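Local coordinates for protein beta-1,3-glucosyltransferase (Paecilomyces sp. J18, PDB 5JVV) that is a carbohydrate-active enzyme, probably with the beta-jelly-roll fold of glycoside hydrolase family 16, in which two curved beta sheets pack together, at residues A103-G108 with E116-E121. Residues are numbered along the deposited sequence; the frame is centred on the assembly and turned at random.
Sequences AFWTVG and EIDIIE
A classic beta bulge in a buried antiparallel hairpin sets I119 and I120 together opposite F104. F104 O takes both of their amides, I119 N at 2.9 Å and I120 N at 3.0 Å, both in the plane of its carbonyl; the I120 bond lies on a lone pair and is the straighter. F104 N returns a bond to I120 O at 2.8 Å, and beyond the bulge T106 N binds I117 O. With CG turned away from the backbone N (chi1 172°), the F104 ring lies alongside I119, whose CD1 covers one face, offset toward the rim, 3.8 Å from F104 CE2. I120 CD1 comes to the ring edge, and F243 stacks on the ring. EIDIIE matches the E-x-D-x-x-E signature of glycoside hydrolase family 16 in its bulged form; the extra residue lets E116, D118 and E121 share one sheet face with A103 and W105, consistent with the acidic cluster in the cleft of relatives. On this face E116 OE1 lies 2.6 Å from D118 OD1. It approaches W105 CE3 obliquely at 3.5 Å, its carboxylate turned 27° from the indole. D118 OD1 meets W105 CB at 3.4 Å. W105 NE1 hydrogen-bonds D244 OD1; the indole NE1 atoms of W111 and W101 hydrogen-bond E116 OE2 and E121 OE2. On the other face, with F104 and I120, T106 OG1, bonded to Q239, presses against I117 CB at 3.3 Å.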
# COMPACT_ATOMS: atom_id res chain seq x y z
N ALA A 103 3.27 -0.73 -1.07
CA ALA A 103 2.36 0.13 -0.31
C ALA A 103 1.27 0.73 -1.16
O ALA A 103 1.51 1.16 -2.28
CB ALA A 103 3.15 1.23 0.40
N PHE A 104 0.06 0.72 -0.60
CA PHE A 104 -1.07 1.51 -1.10
C PHE A 104 -1.35 2.49 0.03
O PHE A 104 -1.69 2.09 1.14
CB PHE A 104 -2.28 0.61 -1.37
CG PHE A 104 -3.55 1.36 -1.71
CD1 PHE A 104 -3.51 2.53 -2.48
CD2 PHE A 104 -4.79 0.87 -1.30
CE1 PHE A 104 -4.69 3.21 -2.80
CE2 PHE A 104 -5.98 1.55 -1.61
CZ PHE A 104 -5.92 2.72 -2.37
N TRP A 105 -1.17 3.77 -0.24
CA TRP A 105 -1.17 4.75 0.84
C TRP A 105 -1.54 6.14 0.33
O TRP A 105 -1.78 6.32 -0.86
CB TRP A 105 0.19 4.74 1.56
CG TRP A 105 1.37 5.11 0.71
CD1 TRP A 105 1.87 4.42 -0.36
CD2 TRP A 105 2.23 6.24 0.91
NE1 TRP A 105 3.00 5.07 -0.84
CE2 TRP A 105 3.23 6.19 -0.08
CE3 TRP A 105 2.25 7.28 1.84
CZ2 TRP A 105 4.24 7.15 -0.17
CZ3 TRP A 105 3.25 8.24 1.75
CH2 TRP A 105 4.23 8.17 0.75
N THR A 106 -1.63 7.10 1.25
CA THR A 106 -2.00 8.47 0.87
C THR A 106 -1.01 9.45 1.46
O THR A 106 -0.49 9.25 2.55
CB THR A 106 -3.45 8.84 1.33
OG1 THR A 106 -3.45 9.25 2.70
CG2 THR A 106 -4.43 7.67 1.12
N VAL A 107 -0.75 10.52 0.72
CA VAL A 107 0.22 11.51 1.18
C VAL A 107 -0.16 12.92 0.74
O VAL A 107 -0.79 13.10 -0.31
CB VAL A 107 1.63 11.13 0.68
CG1 VAL A 107 1.76 11.38 -0.81
CG2 VAL A 107 2.71 11.88 1.46
N GLY A 108 0.21 13.91 1.54
CA GLY A 108 0.02 15.30 1.16
C GLY A 108 1.16 15.80 0.30
O GLY A 108 1.86 15.01 -0.33
N GLU A 116 0.58 10.56 7.16
CA GLU A 116 0.15 9.75 6.02
C GLU A 116 -0.83 8.67 6.47
O GLU A 116 -0.91 8.35 7.66
CB GLU A 116 1.36 9.08 5.35
CG GLU A 116 2.01 8.00 6.19
CD GLU A 116 3.37 7.58 5.67
OE1 GLU A 116 3.48 6.51 5.02
OE2 GLU A 116 4.33 8.33 5.88
N ILE A 117 -1.58 8.13 5.51
CA ILE A 117 -2.46 7.00 5.76
C ILE A 117 -1.95 5.81 4.97
O ILE A 117 -1.90 5.86 3.74
CB ILE A 117 -3.90 7.31 5.30
CG1 ILE A 117 -4.46 8.54 6.02
CG2 ILE A 117 -4.81 6.10 5.53
CD1 ILE A 117 -5.63 9.16 5.28
N ASP A 118 -1.54 4.75 5.65
CA ASP A 118 -1.03 3.57 4.95
C ASP A 118 -2.10 2.49 4.97
O ASP A 118 -2.38 1.93 6.03
CB ASP A 118 0.25 3.04 5.61
CG ASP A 118 1.34 4.09 5.69
OD1 ASP A 118 1.45 4.91 4.76
OD2 ASP A 118 2.08 4.11 6.69
N ILE A 119 -2.71 2.24 3.81
CA ILE A 119 -3.85 1.33 3.72
C ILE A 119 -3.41 -0.13 3.59
O ILE A 119 -3.91 -1.00 4.31
CB ILE A 119 -4.76 1.72 2.54
CG1 ILE A 119 -5.27 3.15 2.72
CG2 ILE A 119 -5.94 0.75 2.44
CD1 ILE A 119 -5.98 3.69 1.48
N ILE A 120 -2.49 -0.37 2.66
CA ILE A 120 -1.82 -1.66 2.53
C ILE A 120 -0.33 -1.38 2.65
O ILE A 120 0.22 -0.54 1.93
CB ILE A 120 -2.06 -2.32 1.16
CG1 ILE A 120 -3.56 -2.48 0.89
CG2 ILE A 120 -1.36 -3.68 1.11
CD1 ILE A 120 -3.86 -2.94 -0.54
N GLU A 121 0.33 -2.05 3.59
CA GLU A 121 1.78 -1.90 3.70
C GLU A 121 2.40 -3.10 4.40
O GLU A 121 1.81 -3.68 5.30
CB GLU A 121 2.18 -0.59 4.41
CG GLU A 121 3.67 -0.24 4.21
CD GLU A 121 3.95 1.25 4.26
OE1 GLU A 121 3.05 2.04 3.92
OE2 GLU A 121 5.10 1.62 4.61